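Local atomic coordinates of glycoside hydrolase family 5 (Aspergillus oryzae, PDB entry 6LA0), a protein that hydrolyses beta-glycosidic bonds as a secreted rutinosidase of glycoside hydrolase family 5, and probably acts also as an exo-1,3-beta-glucanase. Residues A[98-103]-A[135-140]; A[217-222]-A[235-240]. All blocks are in the same frame, centred on the assembly; numbering follows the deposited sequence.

Contact 1 (A[98-103]-A[135-140]); sequences IKLPGS and SLPGGT. With NAG (2-acetamido-2-deoxy-beta-D-glucopyranose), chain D.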
ATOM      1  N   ILE A  98      -9.788  14.037   6.139  1.00 18.31           N
ATOM      2  CA  ILE A  98     -10.972  14.882   6.080  1.00 19.13           C
ATOM      3  C   ILE A  98     -12.122  14.176   6.782  1.00 24.51           C
ATOM      4  O   ILE A  98     -12.108  12.958   6.995  1.00 19.08           O
ATOM      5  CB  ILE A  98     -11.400  15.243   4.640  1.00 23.21           C
ATOM      6  CG1 ILE A  98     -11.870  13.992   3.896  1.00 22.48           C
ATOM      7  CG2 ILE A  98     -10.283  15.993   3.890  1.00 22.79           C
ATOM      8  CD1 ILE A  98     -12.508  14.328   2.533  1.00 26.65           C
ATOM      9  N   LYS A  99     -13.123  14.966   7.163  1.00 21.69           N
ATOM     10  CA  LYS A  99     -14.366  14.434   7.715  1.00 21.31           C
ATOM     11  C   LYS A  99     -15.424  14.575   6.630  1.00 27.61           C
ATOM     12  O   LYS A  99     -16.018  15.645   6.459  1.00 28.60           O
ATOM     13  CB  LYS A  99     -14.780  15.154   8.995  1.00 26.07           C
ATOM     14  CG  LYS A  99     -15.719  14.314   9.866  1.00 29.71           C
ATOM     15  CD  LYS A  99     -17.151  14.136   9.327  1.00 28.39           C
ATOM     16  CE  LYS A  99     -18.170  13.930  10.466  1.00 28.11           C
ATOM     17  NZ  LYS A  99     -19.519  13.520   9.952  1.00 27.47           N
ATOM     18  N   LEU A 100     -15.664  13.485   5.921  1.00 22.56           N
ATOM     19  CA  LEU A 100     -16.603  13.484   4.808  1.00 25.49           C
ATOM     20  C   LEU A 100     -18.024  13.273   5.317  1.00 28.35           C
ATOM     21  O   LEU A 100     -18.282  12.281   6.013  1.00 26.04           O
ATOM     22  CB  LEU A 100     -16.220  12.391   3.821  1.00 21.20           C
ATOM     23  CG  LEU A 100     -17.015  12.310   2.527  1.00 24.69           C
ATOM     24  CD1 LEU A 100     -16.535  13.413   1.639  1.00 25.56           C
ATOM     25  CD2 LEU A 100     -16.826  10.962   1.855  1.00 26.87           C
ATOM     26  N   PRO A 101     -18.962  14.171   5.025  1.00 27.01           N
ATOM     27  CA  PRO A 101     -20.359  13.900   5.384  1.00 29.07           C
ATOM     28  C   PRO A 101     -20.852  12.654   4.662  1.00 29.01           C
ATOM     29  O   PRO A 101     -20.560  12.430   3.483  1.00 32.04           O
ATOM     30  CB  PRO A 101     -21.099  15.163   4.925  1.00 29.29           C
ATOM     31  CG  PRO A 101     -20.027  16.214   4.773  1.00 26.13           C
ATOM     32  CD  PRO A 101     -18.806  15.467   4.340  1.00 24.54           C
ATOM     33  N   GLY A 102     -21.581  11.821   5.397  1.00 27.31           N
ATOM     34  CA  GLY A 102     -22.096  10.583   4.852  1.00 28.55           C
ATOM     35  C   GLY A 102     -21.220   9.362   5.053  1.00 28.39           C
ATOM     36  O   GLY A 102     -21.708   8.244   4.872  1.00 29.14           O
ATOM     37  N   SER A 103     -19.950   9.535   5.432  1.00 25.35           N
ATOM     38  CA  SER A 103     -19.026   8.408   5.545  1.00 25.61           C
ATOM     39  C   SER A 103     -19.224   7.678   6.865  1.00 21.97           C
ATOM     40  O   SER A 103     -19.478   8.298   7.904  1.00 19.97           O
ATOM     41  CB  SER A 103     -17.572   8.879   5.439  1.00 22.47           C
ATOM     42  OG  SER A 103     -16.639   7.791   5.487  1.00 18.97           O
ATOM     43  N   SER A 135      -8.009   4.821   0.311  1.00 16.13           N
ATOM     44  CA  SER A 135      -9.398   5.047  -0.063  1.00 18.65           C
ATOM     45  C   SER A 135      -9.636   6.508  -0.441  1.00 15.23           C
ATOM     46  O   SER A 135      -8.901   7.409  -0.021  1.00 16.78           O
ATOM     47  CB  SER A 135     -10.345   4.632   1.090  1.00 18.70           C
ATOM     48  OG  SER A 135      -9.785   4.975   2.340  1.00 18.00           O
ATOM     49  N   LEU A 136     -10.635   6.733  -1.288  1.00 16.95           N
ATOM     50  CA  LEU A 136     -11.033   8.075  -1.686  1.00 20.74           C
ATOM     51  C   LEU A 136     -12.548   8.192  -1.595  1.00 19.21           C
ATOM     52  O   LEU A 136     -13.263   7.182  -1.698  1.00 21.10           O
ATOM     53  CB  LEU A 136     -10.562   8.422  -3.118  1.00 18.01           C
ATOM     54  CG  LEU A 136      -9.053   8.643  -3.292  1.00 19.27           C
ATOM     55  CD1 LEU A 136      -8.725   8.871  -4.760  1.00 16.50           C
ATOM     56  CD2 LEU A 136      -8.524   9.798  -2.448  1.00 19.85           C
ATOM     57  N   PRO A 137     -13.059   9.403  -1.370  1.00 21.05           N
ATOM     58  CA  PRO A 137     -14.510   9.600  -1.203  1.00 18.82           C
ATOM     59  C   PRO A 137     -15.327   9.019  -2.348  1.00 20.61           C
ATOM     60  O   PRO A 137     -15.050   9.262  -3.520  1.00 20.92           O
ATOM     61  CB  PRO A 137     -14.647  11.125  -1.145  1.00 17.35           C
ATOM     62  CG  PRO A 137     -13.330  11.609  -0.599  1.00 18.95           C
ATOM     63  CD  PRO A 137     -12.289  10.641  -1.132  1.00 20.94           C
ATOM     64  N   GLY A 138     -16.356   8.250  -2.001  1.00 20.82           N
ATOM     65  CA  GLY A 138     -17.208   7.618  -2.981  1.00 20.33           C
ATOM     66  C   GLY A 138     -16.813   6.194  -3.331  1.00 20.07           C
ATOM     67  O   GLY A 138     -17.679   5.402  -3.725  1.00 21.97           O
ATOM     68  N   GLY A 139     -15.534   5.843  -3.185  1.00 20.88           N
ATOM     69  CA  GLY A 139     -15.068   4.480  -3.435  1.00 20.55           C
ATOM     70  C   GLY A 139     -14.467   4.280  -4.817  1.00 20.67           C
ATOM     71  O   GLY A 139     -15.119   4.564  -5.822  1.00 18.94           O
ATOM     72  N   THR A 140     -13.237   3.756  -4.878  1.00 21.20           N
ATOM     73  CA  THR A 140     -12.468   3.662  -6.120  1.00 18.07           C
ATOM     74  C   THR A 140     -12.407   2.260  -6.721  1.00 23.55           C
ATOM     75  O   THR A 140     -11.887   2.105  -7.838  1.00 20.34           O
ATOM     76  CB  THR A 140     -11.035   4.161  -5.883  1.00 18.51           C
ATOM     77  OG1 THR A 140     -10.431   3.378  -4.845  1.00 19.34           O
ATOM     78  CG2 THR A 140     -11.017   5.634  -5.478  1.00 17.40           C
TER
HETATM   79  C1  NAG D 402     -20.418  11.507  -5.017  1.00 26.71           C
HETATM   80  C2  NAG D 402     -21.422  10.383  -4.690  1.00 31.45           C
HETATM   81  C3  NAG D 402     -22.001  10.555  -3.278  1.00 34.47           C
HETATM   82  C4  NAG D 402     -20.889  10.755  -2.256  1.00 33.27           C
HETATM   83  C5  NAG D 402     -20.017  11.922  -2.689  1.00 31.02           C
HETATM   84  C6  NAG D 402     -18.874  12.194  -1.742  1.00 25.25           C
HETATM   85  C7  NAG D 402     -22.709   9.318  -6.489  1.00 38.87           C
HETATM   86  C8  NAG D 402     -23.861   9.463  -7.437  1.00 41.08           C
HETATM   87  N2  NAG D 402     -22.491  10.353  -5.674  1.00 34.13           N
HETATM   88  O3  NAG D 402     -22.769   9.406  -2.938  1.00 36.63           O
HETATM   89  O4  NAG D 402     -21.436  11.027  -0.970  1.00 37.35           O
HETATM   90  O5  NAG D 402     -19.444  11.612  -3.966  1.00 25.93           O
HETATM   91  O6  NAG D 402     -18.414  10.984  -1.160  1.00 30.67           O
HETATM   92  O7  NAG D 402     -22.007   8.308  -6.460  1.00 37.72           O
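L100 meets the ring of P137 with its branched end: methyl CD2 lies 3.7 Å from P137 CB, while the other methyl, CD1, stands somewhat farther from the same carbon at 4.1 Å. With CG anti to the backbone N (chi1 -175°) the branch point is carried toward P137, and chi2 then brings CD2 nearer than CD1. I98 adds a slacker touch at the next ring carbon, its CD1 being 4.2 Å from P137 CG. No hydrogen bond joins the segments, and just 107 Å² is buried between them.

The glycan on N157 closes over the tight part. Its O6 comes to 3.4 Å from L100 CD2 and 3.8 Å from P137 CB, so one sugar hydroxyl sits against both partners. Helix 158-176 packs against the same side chains, with Y163 meeting L100 and S164 meeting P137. By contrast, K99, P101 and G102 make up the loose side, exposed and without contact with 135-140.

Each segment contains a type II beta turn (L100-S103 and L136-G139), with proline second and glycine third, closed by S103 N to L100 O at 3.3 Å and by G139 N to L136 O at 3.0 Å. These turns belong to the loops that follow the neighbouring parallel strands 87-92 and 128-133, in keeping with adjacent beta-alpha loops of a TIM barrel.

Contact 2 (A[217-222]-A[235-240]); sequences KYIRAV and VMFQGS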
ATOM      1  N   LYS A 217      -7.236  12.335 -15.062  1.00 16.47           N
ATOM      2  CA  LYS A 217      -7.614  13.667 -14.576  1.00 18.90           C
ATOM      3  C   LYS A 217      -7.150  13.871 -13.134  1.00 17.99           C
ATOM      4  O   LYS A 217      -6.512  14.884 -12.810  1.00 17.23           O
ATOM      5  CB  LYS A 217      -9.124  13.867 -14.700  1.00 17.18           C
ATOM      6  CG  LYS A 217      -9.652  15.146 -14.050  1.00 19.17           C
ATOM      7  CD  LYS A 217     -11.173  15.199 -14.166  1.00 20.32           C
ATOM      8  CE  LYS A 217     -11.786  16.213 -13.202  1.00 25.58           C
ATOM      9  NZ  LYS A 217     -11.672  17.602 -13.740  1.00 24.79           N
ATOM     10  N   TYR A 218      -7.416  12.884 -12.264  1.00 18.91           N
ATOM     11  CA  TYR A 218      -7.023  12.983 -10.857  1.00 14.79           C
ATOM     12  C   TYR A 218      -5.512  13.070 -10.693  1.00 15.13           C
ATOM     13  O   TYR A 218      -5.007  13.933  -9.970  1.00 15.46           O
ATOM     14  CB  TYR A 218      -7.557  11.778 -10.077  1.00 19.48           C
ATOM     15  CG  TYR A 218      -7.176  11.756  -8.595  1.00 17.05           C
ATOM     16  CD1 TYR A 218      -7.578  12.784  -7.740  1.00 15.71           C
ATOM     17  CD2 TYR A 218      -6.449  10.699  -8.054  1.00 18.27           C
ATOM     18  CE1 TYR A 218      -7.248  12.775  -6.382  1.00 16.12           C
ATOM     19  CE2 TYR A 218      -6.124  10.667  -6.687  1.00 14.62           C
ATOM     20  CZ  TYR A 218      -6.533  11.713  -5.861  1.00 16.50           C
ATOM     21  OH  TYR A 218      -6.206  11.700  -4.529  1.00 13.64           O
ATOM     22  N   ILE A 219      -4.764  12.158 -11.331  1.00 19.13           N
ATOM     23  CA  ILE A 219      -3.335  12.109 -11.036  1.00 15.58           C
ATOM     24  C   ILE A 219      -2.640  13.355 -11.569  1.00 15.44           C
ATOM     25  O   ILE A 219      -1.666  13.824 -10.977  1.00 15.84           O
ATOM     26  CB  ILE A 219      -2.689  10.803 -11.555  1.00 17.16           C
ATOM     27  CG1 ILE A 219      -1.297  10.605 -10.940  1.00 20.07           C
ATOM     28  CG2 ILE A 219      -2.563  10.780 -13.067  1.00 19.52           C
ATOM     29  CD1 ILE A 219      -1.285  10.392  -9.437  1.00 20.97           C
ATOM     30  N   ARG A 220      -3.119  13.921 -12.678  1.00 16.66           N
ATOM     31  CA  ARG A 220      -2.508  15.155 -13.161  1.00 19.42           C
ATOM     32  C   ARG A 220      -2.857  16.316 -12.233  1.00 20.64           C
ATOM     33  O   ARG A 220      -2.014  17.176 -11.943  1.00 21.22           O
ATOM     34  CB  ARG A 220      -2.949  15.435 -14.603  1.00 19.86           C
ATOM     35  CG  ARG A 220      -2.362  14.461 -15.647  1.00 20.97           C
ATOM     36  CD  ARG A 220      -2.297  15.066 -17.055  1.00 21.40           C
ATOM     37  NE  ARG A 220      -1.270  16.105 -17.156  1.00 24.12           N
ATOM     38  CZ  ARG A 220      -1.203  17.009 -18.136  1.00 20.70           C
ATOM     39  NH1 ARG A 220      -0.238  17.927 -18.136  1.00 19.78           N
ATOM     40  NH2 ARG A 220      -2.108  17.014 -19.102  1.00 16.82           N
ATOM     41  N   ALA A 221      -4.086  16.341 -11.733  1.00 16.61           N
ATOM     42  CA  ALA A 221      -4.460  17.385 -10.787  1.00 18.31           C
ATOM     43  C   ALA A 221      -3.589  17.325  -9.536  1.00 20.70           C
ATOM     44  O   ALA A 221      -3.180  18.365  -9.008  1.00 19.48           O
ATOM     45  CB  ALA A 221      -5.935  17.252 -10.434  1.00 17.46           C
ATOM     46  N   VAL A 222      -3.259  16.107  -9.079  1.00 17.36           N
ATOM     47  CA  VAL A 222      -2.419  15.919  -7.895  1.00 18.54           C
ATOM     48  C   VAL A 222      -0.974  16.299  -8.180  1.00 16.83           C
ATOM     49  O   VAL A 222      -0.317  16.956  -7.363  1.00 17.53           O
ATOM     50  CB  VAL A 222      -2.509  14.466  -7.401  1.00 16.52           C
ATOM     51  CG1 VAL A 222      -1.476  14.209  -6.300  1.00 20.34           C
ATOM     52  CG2 VAL A 222      -3.914  14.146  -6.922  1.00 18.72           C
ATOM     53  N   VAL A 235       5.614  12.141  -6.237  1.00 13.62           N
ATOM     54  CA  VAL A 235       4.269  11.572  -6.293  1.00 14.06           C
ATOM     55  C   VAL A 235       4.382  10.131  -6.765  1.00 18.35           C
ATOM     56  O   VAL A 235       5.035   9.866  -7.782  1.00 17.17           O
ATOM     57  CB  VAL A 235       3.363  12.374  -7.242  1.00 17.13           C
ATOM     58  CG1 VAL A 235       2.044  11.626  -7.495  1.00 16.09           C
ATOM     59  CG2 VAL A 235       3.109  13.787  -6.699  1.00 15.05           C
ATOM     60  N   MET A 236       3.726   9.205  -6.051  1.00 16.54           N
ATOM     61  CA  MET A 236       3.728   7.784  -6.390  1.00 18.81           C
ATOM     62  C   MET A 236       2.355   7.398  -6.942  1.00 17.96           C
ATOM     63  O   MET A 236       1.339   7.521  -6.243  1.00 17.45           O
ATOM     64  CB  MET A 236       4.096   6.924  -5.173  1.00 17.25           C
ATOM     65  CG  MET A 236       4.170   5.414  -5.477  1.00 16.92           C
ATOM     66  SD  MET A 236       4.981   4.400  -4.204  1.00 18.52           S
ATOM     67  CE  MET A 236       6.712   4.724  -4.556  1.00 17.82           C
ATOM     68  N   PHE A 237       2.328   6.959  -8.207  1.00 15.04           N
ATOM     69  CA  PHE A 237       1.098   6.671  -8.945  1.00 16.75           C
ATOM     70  C   PHE A 237       0.912   5.161  -8.991  1.00 18.02           C
ATOM     71  O   PHE A 237       1.665   4.458  -9.671  1.00 16.16           O
ATOM     72  CB  PHE A 237       1.177   7.282 -10.353  1.00 15.17           C
ATOM     73  CG  PHE A 237      -0.063   7.077 -11.211  1.00 17.71           C
ATOM     74  CD1 PHE A 237      -1.300   6.780 -10.657  1.00 22.33           C
ATOM     75  CD2 PHE A 237       0.020   7.217 -12.589  1.00 20.91           C
ATOM     76  CE1 PHE A 237      -2.430   6.608 -11.472  1.00 19.85           C
ATOM     77  CE2 PHE A 237      -1.100   7.057 -13.405  1.00 23.07           C
ATOM     78  CZ  PHE A 237      -2.324   6.750 -12.844  1.00 22.22           C
ATOM     79  N   GLN A 238      -0.067   4.664  -8.231  1.00 22.36           N
ATOM     80  CA  GLN A 238      -0.510   3.273  -8.295  1.00 16.96           C
ATOM     81  C   GLN A 238      -1.497   3.199  -9.449  1.00 18.81           C
ATOM     82  O   GLN A 238      -2.698   3.401  -9.278  1.00 18.87           O
ATOM     83  CB  GLN A 238      -1.140   2.841  -6.975  1.00 18.28           C
ATOM     84  CG  GLN A 238      -0.994   1.339  -6.663  1.00 17.34           C
ATOM     85  CD  GLN A 238      -1.666   0.473  -7.704  1.00 19.28           C
ATOM     86  OE1 GLN A 238      -2.884   0.429  -7.780  1.00 19.48           O
ATOM     87  NE2 GLN A 238      -0.873  -0.207  -8.534  1.00 20.61           N
ATOM     88  N   GLY A 239      -0.975   2.956 -10.657  1.00 18.90           N
ATOM     89  CA  GLY A 239      -1.787   3.060 -11.855  1.00 18.27           C
ATOM     90  C   GLY A 239      -2.607   1.814 -12.121  1.00 21.74           C
ATOM     91  O   GLY A 239      -2.522   1.232 -13.210  1.00 19.89           O
ATOM     92  N   SER A 240      -3.400   1.404 -11.126  1.00 20.67           N
ATOM     93  CA  SER A 240      -4.239   0.209 -11.181  1.00 17.74           C
ATOM     94  C   SER A 240      -3.343  -0.951 -11.603  1.00 20.56           C
ATOM     95  O   SER A 240      -2.192  -1.028 -11.160  1.00 20.74           O
ATOM     96  CB  SER A 240      -5.422   0.435 -12.133  1.00 22.12           C
ATOM     97  OG  SER A 240      -6.424  -0.566 -12.019  1.00 20.28           O
TER
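I219 lies over one face of the F237 ring in a CH-pi contact: its CG1 is 3.9 Å from the ring centroid and only 15° off the ring normal. The isoleucine spreads across the ring rather than touching it at one point. CG1 and CD1 lie over the part near CG and CD1 of the phenylalanine, whereas the other branch reaches the far end, I219 CG2 being 4.0 Å from F237 CZ. The first torsion of I219 (chi1 -166°) explains the spread, since it sets CG1 anti to the backbone N and leaves CG2 between that N and the carbonyl carbon. CD1 also extends along the strand to the next residue facing the helix, 4.0 Å from V235 CG1.

Between V235 and F237, the side chain of M236 starts away from the helix and packs on strands 184-187 and 257-265, the alternation expected of a beta strand. Strand 184-187, helix 209-229 and strand 235-237 follow one another as a beta-alpha-beta crossover of the TIM barrel, M236 pairing through its backbone with I186, and I219 and F237 fill the layer between helix and barrel wall.

The opposite face of F237 is taken by G239 CA, 3.6 Å above the plane and offset toward the rim, so the ring is held between isoleucine and glycine; W247 adds an edge-to-face partner. Q238 and G239 each centre an inverse gamma turn, which folds the chain back beside the ring. Within this bend Q238 NE2 donates to S240 O at 3.1 Å, with an N-H...O angle of 152° and the donor tilted out of the carbonyl plane. The same NE2 donates to D260 O, and Q238 OE1 accepts from the backbone N of E191, so both the O and the N of this buried amide have partners.

How the contacts relate
Both contacts are apolar across their segments, but they differ in depth. Contact 2 lies in the helix-strand layer of the barrel, with all three touching residues buried and its centre 14 Å from the middle of the chain; contact 1 lies farther out, at 18 Å, among loops, with I98 partly exposed, and buries about half as much surface. Aliphatic groups meet under a glycan in contact 1, whereas an aromatic face is the platform in contact 2. Helix 158-176 borders both, reaching contact 2 through Y218, a residue of segment 217-222 that does not itself meet 235-240. Segments 135-140 and 217-222 also touch, L136 CD2 lying 3.6 Å from Y218 OH.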